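Local coordinates for protein CmeC (PDB 4MT4) that probably carries exported compounds across the outer membrane of Campylobacter jejuni as a trimeric channel of the outer membrane factor family, at residues 269-274 with 449-454; 276-281 with 356-361; 284-289 with 349-354. One frame throughout, in Å; residues are numbered along the deposited sequence.

Contact 1 of 3, residues 269-274 with 449-454; sequences LLQRPD and GFEQSE
P273 and F450 make the tightly packed part of this contact, where the start of helix 273-293 and the residues leading into it meet the loop after helix 411-445. The proline lays CG over one face of the phenyl ring, 4.1 Å from P273 CG to the centroid of the F450 ring and 28° off its normal, a CH-pi contact. F450 reaches it because its CG stands anti to the backbone N (chi1 172°). Both residues are buried, and both also touch E149 of helix 129-195. Beside them one backbone hydrogen bond joins the segments: Q452 N donates to L270 O at 2.7 Å. Q271 CA approaches F450 O at 3.2 Å in a CA-H...O contact.

Away from the ring the contact is polar and looser, at two separate places. At one, Q271 and E451 run alongside each other, their amide and carboxylate planes 61° apart, with Q271 NE2 giving a hydrogen bond to E451 OE2 at 3.1 Å; Q271 OE1 bonds S265. At the other, exposed L270 rests CD2 3.8 Å from Q452 NE2, and a water links L269 O to Q452 OE1.

R272, the N-cap, forms a side-on salt bridge with D274 through NE and NH2, while NH1 bonds A445 O and NH2 also meets E368. Rigid, apolar groups thus fill the buried side, while partly exposed amides and a carboxylate, together with one backbone bond, complete the join.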
loop_
_atom_site.group_PDB
_atom_site.type_symbol
_atom_site.label_atom_id
_atom_site.label_comp_id
_atom_site.label_asym_id
_atom_site.label_seq_id
_atom_site.Cartn_x
_atom_site.Cartn_y
_atom_site.Cartn_z
ATOM N N LEU B 269 -25.880 3.248 8.206
ATOM C CA LEU B 269 -25.417 1.958 7.711
ATOM C C LEU B 269 -25.892 1.721 6.284
ATOM O O LEU B 269 -25.242 1.016 5.511
ATOM C CB LEU B 269 -25.901 0.828 8.621
ATOM C CG LEU B 269 -24.935 0.315 9.692
ATOM C CD1 LEU B 269 -24.507 1.428 10.636
ATOM C CD2 LEU B 269 -25.574 -0.829 10.461
ATOM N N LEU B 270 -27.027 2.321 5.938
ATOM C CA LEU B 270 -27.610 2.154 4.614
ATOM C C LEU B 270 -27.215 3.281 3.666
ATOM O O LEU B 270 -27.639 3.301 2.511
ATOM C CB LEU B 270 -29.135 2.080 4.710
ATOM C CG LEU B 270 -29.726 0.993 5.609
ATOM C CD1 LEU B 270 -31.240 1.127 5.677
ATOM C CD2 LEU B 270 -29.325 -0.389 5.119
ATOM N N GLN B 271 -26.405 4.217 4.150
ATOM C CA GLN B 271 -26.081 5.403 3.363
ATOM C C GLN B 271 -24.606 5.512 2.983
ATOM O O GLN B 271 -24.232 6.368 2.184
ATOM C CB GLN B 271 -26.515 6.658 4.121
ATOM C CG GLN B 271 -28.022 6.831 4.180
ATOM C CD GLN B 271 -28.445 7.939 5.117
ATOM O OE1 GLN B 271 -27.789 8.199 6.124
ATOM N NE2 GLN B 271 -29.548 8.601 4.789
ATOM N N ARG B 272 -23.773 4.646 3.549
ATOM C CA ARG B 272 -22.361 4.604 3.180
ATOM C C ARG B 272 -22.044 3.359 2.354
ATOM O O ARG B 272 -22.278 2.236 2.801
ATOM C CB ARG B 272 -21.470 4.651 4.422
ATOM C CG ARG B 272 -21.352 6.029 5.062
ATOM C CD ARG B 272 -20.348 6.021 6.207
ATOM N NE ARG B 272 -19.012 5.639 5.756
ATOM C CZ ARG B 272 -17.926 6.388 5.910
ATOM N NH1 ARG B 272 -18.011 7.562 6.520
ATOM N NH2 ARG B 272 -16.754 5.960 5.465
ATOM N N PRO B 273 -21.505 3.559 1.142
ATOM C CA PRO B 273 -21.179 2.474 0.209
ATOM C C PRO B 273 -20.148 1.490 0.765
ATOM O O PRO B 273 -20.238 0.294 0.494
ATOM C CB PRO B 273 -20.613 3.217 -1.008
ATOM C CG PRO B 273 -21.176 4.590 -0.914
ATOM C CD PRO B 273 -21.264 4.886 0.550
ATOM N N ASP B 274 -19.189 1.991 1.539
ATOM C CA ASP B 274 -18.119 1.151 2.063
ATOM C C ASP B 274 -18.639 0.191 3.129
ATOM O O ASP B 274 -18.119 -0.914 3.283
ATOM C CB ASP B 274 -16.982 2.008 2.625
ATOM C CG ASP B 274 -17.430 2.913 3.753
ATOM O OD1 ASP B 274 -18.621 3.292 3.783
ATOM O OD2 ASP B 274 -16.584 3.251 4.607
ATOM N N GLY B 449 -24.990 10.908 -0.662
ATOM C CA GLY B 449 -26.314 10.744 -1.237
ATOM C C GLY B 449 -26.654 9.311 -1.598
ATOM O O GLY B 449 -27.717 9.040 -2.153
ATOM N N PHE B 450 -25.750 8.390 -1.280
ATOM C CA PHE B 450 -25.973 6.977 -1.564
ATOM C C PHE B 450 -27.040 6.387 -0.650
ATOM O O PHE B 450 -27.050 6.638 0.554
ATOM C CB PHE B 450 -24.668 6.188 -1.423
ATOM C CG PHE B 450 -24.846 4.697 -1.501
ATOM C CD1 PHE B 450 -24.995 4.066 -2.726
ATOM C CD2 PHE B 450 -24.853 3.923 -0.351
ATOM C CE1 PHE B 450 -25.155 2.697 -2.802
ATOM C CE2 PHE B 450 -25.014 2.552 -0.420
ATOM C CZ PHE B 450 -25.165 1.937 -1.648
ATOM N N GLU B 451 -27.942 5.606 -1.236
ATOM C CA GLU B 451 -28.960 4.895 -0.473
ATOM C C GLU B 451 -28.980 3.424 -0.877
ATOM O O GLU B 451 -29.331 3.084 -2.007
ATOM C CB GLU B 451 -30.336 5.536 -0.677
ATOM C CG GLU B 451 -30.439 6.979 -0.192
ATOM C CD GLU B 451 -30.458 7.101 1.324
ATOM O OE1 GLU B 451 -30.555 6.064 2.013
ATOM O OE2 GLU B 451 -30.381 8.243 1.826
ATOM N N GLN B 452 -28.596 2.560 0.057
ATOM C CA GLN B 452 -28.435 1.134 -0.215
ATOM C C GLN B 452 -29.732 0.463 -0.662
ATOM O O GLN B 452 -29.713 -0.479 -1.456
ATOM C CB GLN B 452 -27.884 0.427 1.028
ATOM C CG GLN B 452 -27.654 -1.066 0.857
ATOM C CD GLN B 452 -27.165 -1.729 2.129
ATOM O OE1 GLN B 452 -26.177 -1.302 2.726
ATOM N NE2 GLN B 452 -27.862 -2.776 2.555
ATOM N N SER B 453 -30.856 0.960 -0.157
ATOM C CA SER B 453 -32.157 0.349 -0.419
ATOM C C SER B 453 -32.600 0.472 -1.878
ATOM O O SER B 453 -33.433 -0.303 -2.346
ATOM C CB SER B 453 -33.214 0.969 0.496
ATOM O OG SER B 453 -33.234 2.381 0.365
ATOM N N GLU B 454 -32.041 1.445 -2.592
ATOM C CA GLU B 454 -32.423 1.698 -3.978
ATOM C C GLU B 454 -31.895 0.631 -4.935
ATOM O O GLU B 454 -31.096 -0.224 -4.552
ATOM C CB GLU B 454 -31.926 3.074 -4.422
ATOM C CG GLU B 454 -32.517 4.240 -3.646
ATOM C CD GLU B 454 -31.994 5.580 -4.124
ATOM O OE1 GLU B 454 -31.204 5.600 -5.092
ATOM O OE2 GLU B 454 -32.370 6.615 -3.534
HETATM O O HOH W 1 -25.281 -1.746 5.479
#

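Contact 2 of 3, residues 276-281 with 356-361; sequences GSSLEK and VNYQNT
N357 O is gripped twice from within its own helix: T361 OG1 donates to it at 2.7 Å and T361 N at 3.0 Å, the two arriving from opposite faces of the carbonyl plane. Threonine suits this place because its hydroxyl, lying beside the backbone N (chi1 -56°), can turn back to the preceding helical turn while the side chain still faces helix 273-293.

There it meets S278, whose CA lies nearest the partner helix, 5.3 Å from Y358 CA. S278 OG, anti to the backbone N (chi1 -166°), reaches across to Y358 CA at 3.1 Å and lies 3.4 Å from T361 OG1. A serine is small enough to fit between the backbones. This is antiparallel packing of helix 273-293 on helix 339-405 in the helical part of an outer membrane factor channel. The axes of the short segments approach to 9.0 Å and run nearly antiparallel, their N-to-C directions 167° apart.

On one flank of this serine, L279 and Y358 lie side by side and point the same way. L279 CB and CD1 each come to 4.1 Å from Y358 CE1, and L279 N stands at the ring's edge, near its plane. I9 touches both side chains. S277, on another side of its helix, bonds D147 of helix 129-195, while N357 packs against L62 of a neighbouring subunit.

The small serine thus lets the backbones come close at this one point. Because the T361 hydroxyl gives its hydrogen to its own helix, the contact across the helices rests largely on van der Waals fit, at S278 and between L279 and Y358.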
loop_
_atom_site.group_PDB
_atom_site.type_symbol
_atom_site.label_atom_id
_atom_site.label_comp_id
_atom_site.label_asym_id
_atom_site.label_seq_id
_atom_site.Cartn_x
_atom_site.Cartn_y
_atom_site.Cartn_z
ATOM N N GLY B 276 -21.782 -1.014 3.113
ATOM C CA GLY B 276 -22.533 -1.991 2.346
ATOM C C GLY B 276 -21.623 -2.996 1.669
ATOM O O GLY B 276 -21.903 -4.193 1.655
ATOM N N SER B 277 -20.528 -2.502 1.102
ATOM C CA SER B 277 -19.526 -3.357 0.475
ATOM C C SER B 277 -18.929 -4.327 1.483
ATOM O O SER B 277 -18.776 -5.516 1.202
ATOM C CB SER B 277 -18.415 -2.513 -0.152
ATOM O OG SER B 277 -17.304 -3.319 -0.508
ATOM N N SER B 278 -18.589 -3.806 2.655
ATOM C CA SER B 278 -18.003 -4.619 3.708
ATOM C C SER B 278 -19.005 -5.662 4.199
ATOM O O SER B 278 -18.626 -6.768 4.587
ATOM C CB SER B 278 -17.535 -3.733 4.862
ATOM O OG SER B 278 -16.694 -4.444 5.748
ATOM N N LEU B 279 -20.285 -5.304 4.170
ATOM C CA LEU B 279 -21.345 -6.223 4.561
ATOM C C LEU B 279 -21.444 -7.392 3.584
ATOM O O LEU B 279 -21.458 -8.553 3.991
ATOM C CB LEU B 279 -22.688 -5.497 4.641
ATOM C CG LEU B 279 -23.895 -6.375 4.978
ATOM C CD1 LEU B 279 -23.836 -6.814 6.434
ATOM C CD2 LEU B 279 -25.212 -5.669 4.669
ATOM N N GLU B 280 -21.500 -7.075 2.293
ATOM C CA GLU B 280 -21.656 -8.089 1.255
ATOM C C GLU B 280 -20.474 -9.045 1.194
ATOM O O GLU B 280 -20.635 -10.224 0.881
ATOM C CB GLU B 280 -21.854 -7.427 -0.109
ATOM C CG GLU B 280 -23.163 -6.667 -0.242
ATOM C CD GLU B 280 -24.384 -7.573 -0.286
ATOM O OE1 GLU B 280 -24.228 -8.800 -0.476
ATOM O OE2 GLU B 280 -25.508 -7.052 -0.136
ATOM N N LYS B 281 -19.286 -8.534 1.491
ATOM C CA LYS B 281 -18.094 -9.369 1.515
ATOM C C LYS B 281 -18.130 -10.325 2.702
ATOM O O LYS B 281 -17.485 -11.374 2.689
ATOM C CB LYS B 281 -16.835 -8.504 1.558
ATOM C CG LYS B 281 -16.579 -7.753 0.263
ATOM C CD LYS B 281 -15.349 -6.872 0.358
ATOM C CE LYS B 281 -15.144 -6.075 -0.922
ATOM N NZ LYS B 281 -13.921 -5.227 -0.869
ATOM N N VAL B 356 -14.281 -8.916 11.063
ATOM C CA VAL B 356 -13.392 -7.939 11.678
ATOM C C VAL B 356 -13.195 -6.744 10.748
ATOM O O VAL B 356 -13.126 -5.599 11.197
ATOM C CB VAL B 356 -12.026 -8.564 12.034
ATOM C CG1 VAL B 356 -11.066 -7.507 12.541
ATOM C CG2 VAL B 356 -12.204 -9.658 13.073
ATOM N N ASN B 357 -13.117 -7.021 9.450
ATOM C CA ASN B 357 -13.049 -5.966 8.447
ATOM C C ASN B 357 -14.302 -5.100 8.480
ATOM O O ASN B 357 -14.237 -3.886 8.283
ATOM C CB ASN B 357 -12.857 -6.556 7.047
ATOM C CG ASN B 357 -11.456 -7.091 6.828
ATOM O OD1 ASN B 357 -10.529 -6.759 7.567
ATOM N ND2 ASN B 357 -11.290 -7.915 5.798
ATOM N N TYR B 358 -15.444 -5.733 8.735
ATOM C CA TYR B 358 -16.711 -5.018 8.836
ATOM C C TYR B 358 -16.728 -4.095 10.048
ATOM O O TYR B 358 -17.116 -2.930 9.945
ATOM C CB TYR B 358 -17.881 -6.001 8.914
ATOM C CG TYR B 358 -19.223 -5.335 9.140
ATOM C CD1 TYR B 358 -19.953 -4.824 8.075
ATOM C CD2 TYR B 358 -19.757 -5.217 10.417
ATOM C CE1 TYR B 358 -21.177 -4.214 8.275
ATOM C CE2 TYR B 358 -20.978 -4.609 10.628
ATOM C CZ TYR B 358 -21.684 -4.110 9.555
ATOM O OH TYR B 358 -22.902 -3.504 9.764
ATOM N N GLN B 359 -16.318 -4.634 11.192
ATOM C CA GLN B 359 -16.238 -3.872 12.430
ATOM C C GLN B 359 -15.349 -2.644 12.249
ATOM O O GLN B 359 -15.716 -1.537 12.636
ATOM C CB GLN B 359 -15.700 -4.748 13.564
ATOM C CG GLN B 359 -16.536 -5.990 13.862
ATOM C CD GLN B 359 -17.626 -5.737 14.885
ATOM O OE1 GLN B 359 -18.510 -4.907 14.677
ATOM N NE2 GLN B 359 -17.566 -6.454 16.003
ATOM N N ASN B 360 -14.187 -2.855 11.640
ATOM C CA ASN B 360 -13.214 -1.789 11.430
ATOM C C ASN B 360 -13.738 -0.707 10.488
ATOM O O ASN B 360 -13.434 0.473 10.658
ATOM C CB ASN B 360 -11.904 -2.367 10.888
ATOM C CG ASN B 360 -10.749 -1.388 10.984
ATOM O OD1 ASN B 360 -10.122 -1.252 12.035
ATOM N ND2 ASN B 360 -10.457 -0.705 9.883
ATOM N N THR B 361 -14.523 -1.116 9.496
ATOM C CA THR B 361 -15.151 -0.178 8.574
ATOM C C THR B 361 -16.196 0.657 9.307
ATOM O O THR B 361 -16.357 1.847 9.039
ATOM C CB THR B 361 -15.813 -0.903 7.383
ATOM O OG1 THR B 361 -14.843 -1.721 6.720
ATOM C CG2 THR B 361 -16.383 0.102 6.389
#

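Contact 3 of 3, residues 284-289 with 349-354; sequences QQNYLV and LNKDEA
K351 and N286 supply the direct hydrogen bond between these two helices, NZ donating to OD1 at 3.0 Å. The side chains lie alongside one another and point the same way. The lysine chain is extended beyond CG, which carries its ammonium group to the asparagine carbonyl, met 19° from the carbonyl plane. N286 uses both ends of its amide: ND2 bonds P5 O in the N-terminal region, so the group's rotation is probably fixed from two sides.

A water makes the second polar link, donating to Q285 OE1 at 2.9 Å and accepting from N350 ND2 at 2.8 Å. The two amide planes are 70° apart, and Q285 OE1 also sits against N350 CB. Bending at chi2 (-61°) turns the glutamine's end toward N350 instead of sending it straight across.

Carbon contacts come from the stems of Q285 and K351 together with V289 and A354. Q285 CB packs 3.7 Å from K351 CA, and Q285 CG meets A354 CB at 3.8 Å. V289 CG2 touches K351 CB at 4.1 Å, the valine crossing the lysine at about a right angle. Alanine leaves room here for the glutamine chain, with the helix axes 8.4 Å apart at closest approach of the short segments. Helix 339-405 also meets a neighbouring subunit, where E353 bonds Q69 of that chain.

In this antiparallel helix pair of the channel's helical part, the long polar residues therefore serve two purposes, their methylenes packing between the helices and their ends forming hydrogen bonds directly or through water.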
loop_
_atom_site.group_PDB
_atom_site.type_symbol
_atom_site.label_atom_id
_atom_site.label_comp_id
_atom_site.label_asym_id
_atom_site.label_seq_id
_atom_site.Cartn_x
_atom_site.Cartn_y
_atom_site.Cartn_z
ATOM N N GLN B 284 -20.560 -13.098 1.726
ATOM C CA GLN B 284 -19.856 -13.873 0.714
ATOM C C GLN B 284 -19.030 -14.974 1.366
ATOM O O GLN B 284 -19.088 -16.133 0.957
ATOM C CB GLN B 284 -18.958 -12.968 -0.128
ATOM C CG GLN B 284 -18.081 -13.719 -1.112
ATOM C CD GLN B 284 -17.207 -12.796 -1.937
ATOM O OE1 GLN B 284 -16.795 -11.732 -1.473
ATOM N NE2 GLN B 284 -16.921 -13.197 -3.169
ATOM N N GLN B 285 -18.269 -14.601 2.388
ATOM C CA GLN B 285 -17.444 -15.552 3.126
ATOM C C GLN B 285 -18.310 -16.529 3.914
ATOM O O GLN B 285 -17.931 -17.683 4.118
ATOM C CB GLN B 285 -16.488 -14.816 4.068
ATOM C CG GLN B 285 -15.471 -13.940 3.352
ATOM C CD GLN B 285 -14.570 -14.740 2.431
ATOM O OE1 GLN B 285 -14.099 -15.820 2.788
ATOM N NE2 GLN B 285 -14.333 -14.216 1.234
ATOM N N ASN B 286 -19.476 -16.063 4.350
ATOM C CA ASN B 286 -20.406 -16.902 5.096
ATOM C C ASN B 286 -20.958 -18.025 4.225
ATOM O O ASN B 286 -21.141 -19.150 4.689
ATOM C CB ASN B 286 -21.549 -16.056 5.657
ATOM C CG ASN B 286 -22.519 -16.868 6.492
ATOM O OD1 ASN B 286 -22.207 -17.264 7.615
ATOM N ND2 ASN B 286 -23.706 -17.112 5.950
ATOM N N TYR B 287 -21.214 -17.710 2.959
ATOM C CA TYR B 287 -21.683 -18.702 1.998
ATOM C C TYR B 287 -20.596 -19.728 1.693
ATOM O O TYR B 287 -20.881 -20.901 1.454
ATOM C CB TYR B 287 -22.139 -18.020 0.704
ATOM C CG TYR B 287 -23.531 -17.430 0.775
ATOM C CD1 TYR B 287 -24.597 -18.171 1.275
ATOM C CD2 TYR B 287 -23.780 -16.130 0.347
ATOM C CE1 TYR B 287 -25.871 -17.635 1.342
ATOM C CE2 TYR B 287 -25.049 -15.586 0.412
ATOM C CZ TYR B 287 -26.090 -16.341 0.908
ATOM O OH TYR B 287 -27.350 -15.792 0.969
ATOM N N LEU B 288 -19.347 -19.273 1.707
ATOM C CA LEU B 288 -18.210 -20.139 1.412
ATOM C C LEU B 288 -17.934 -21.111 2.551
ATOM O O LEU B 288 -17.267 -22.128 2.360
ATOM C CB LEU B 288 -16.964 -19.303 1.120
ATOM C CG LEU B 288 -17.009 -18.515 -0.190
ATOM C CD1 LEU B 288 -15.727 -17.723 -0.390
ATOM C CD2 LEU B 288 -17.262 -19.452 -1.364
ATOM N N VAL B 289 -18.437 -20.789 3.738
ATOM C CA VAL B 289 -18.362 -21.708 4.864
ATOM C C VAL B 289 -19.220 -22.931 4.563
ATOM O O VAL B 289 -18.810 -24.069 4.807
ATOM C CB VAL B 289 -18.828 -21.048 6.177
ATOM C CG1 VAL B 289 -18.943 -22.084 7.286
ATOM C CG2 VAL B 289 -17.874 -19.931 6.579
ATOM N N LEU B 349 -12.556 -19.047 9.497
ATOM C CA LEU B 349 -11.624 -17.990 9.869
ATOM C C LEU B 349 -11.628 -16.871 8.830
ATOM O O LEU B 349 -11.422 -15.705 9.162
ATOM C CB LEU B 349 -10.216 -18.556 10.042
ATOM C CG LEU B 349 -10.023 -19.482 11.246
ATOM C CD1 LEU B 349 -8.710 -20.243 11.148
ATOM C CD2 LEU B 349 -10.093 -18.691 12.543
ATOM N N ASN B 350 -11.861 -17.235 7.572
ATOM C CA ASN B 350 -11.992 -16.250 6.504
ATOM C C ASN B 350 -13.226 -15.389 6.726
ATOM O O ASN B 350 -13.222 -14.191 6.450
ATOM C CB ASN B 350 -12.069 -16.929 5.136
ATOM C CG ASN B 350 -10.796 -17.670 4.778
ATOM O OD1 ASN B 350 -9.762 -17.498 5.421
ATOM N ND2 ASN B 350 -10.864 -18.494 3.739
ATOM N N LYS B 351 -14.282 -16.015 7.230
ATOM C CA LYS B 351 -15.501 -15.303 7.583
ATOM C C LYS B 351 -15.256 -14.364 8.759
ATOM O O LYS B 351 -15.729 -13.227 8.764
ATOM C CB LYS B 351 -16.622 -16.286 7.923
ATOM C CG LYS B 351 -17.890 -15.614 8.411
ATOM C CD LYS B 351 -18.859 -16.618 9.007
ATOM C CE LYS B 351 -20.039 -15.909 9.649
ATOM N NZ LYS B 351 -20.994 -16.863 10.275
ATOM N N ASP B 352 -14.518 -14.849 9.754
ATOM C CA ASP B 352 -14.163 -14.043 10.916
ATOM C C ASP B 352 -13.359 -12.817 10.497
ATOM O O ASP B 352 -13.560 -11.721 11.018
ATOM C CB ASP B 352 -13.367 -14.869 11.931
ATOM C CG ASP B 352 -14.168 -16.026 12.504
ATOM O OD1 ASP B 352 -15.408 -16.031 12.351
ATOM O OD2 ASP B 352 -13.557 -16.926 13.119
ATOM N N GLU B 353 -12.445 -13.013 9.552
ATOM C CA GLU B 353 -11.629 -11.922 9.031
ATOM C C GLU B 353 -12.505 -10.874 8.351
ATOM O O GLU B 353 -12.286 -9.673 8.499
ATOM C CB GLU B 353 -10.582 -12.458 8.053
ATOM C CG GLU B 353 -9.703 -11.386 7.432
ATOM C CD GLU B 353 -8.597 -11.961 6.570
ATOM O OE1 GLU B 353 -8.582 -13.192 6.354
ATOM O OE2 GLU B 353 -7.739 -11.179 6.111
ATOM N N ALA B 354 -13.510 -11.341 7.617
ATOM C CA ALA B 354 -14.437 -10.448 6.936
ATOM C C ALA B 354 -15.325 -9.719 7.940
ATOM O O ALA B 354 -15.775 -8.603 7.685
ATOM C CB ALA B 354 -15.283 -11.223 5.939
HETATM O O HOH W 2 -13.456 -18.641 2.604
#

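Overall arrangement
All three contacts share helix 273-293. Contact 1 ties the loop after helix 411-445 to the start of this helix, and contacts 2 and 3, their centres 11 Å apart, continue as its antiparallel pairing with helix 339-405. K281 O of contact 2 lies 3.9 Å from A354 CB of contact 3. The centre of contact 1 is 13 Å from that of contact 2, which it touches through L269 CD2 and Y358 OH at 3.8 Å. Contacts 1 and 3 stay about 9 Å apart at their nearest atoms. Contacts 2 and 3 also reach the second subunit. No contact residue belongs to the lipid-like ligand's pocket, but the N-terminal segment beginning at C1, part of that pocket, runs past contacts 3 and 2.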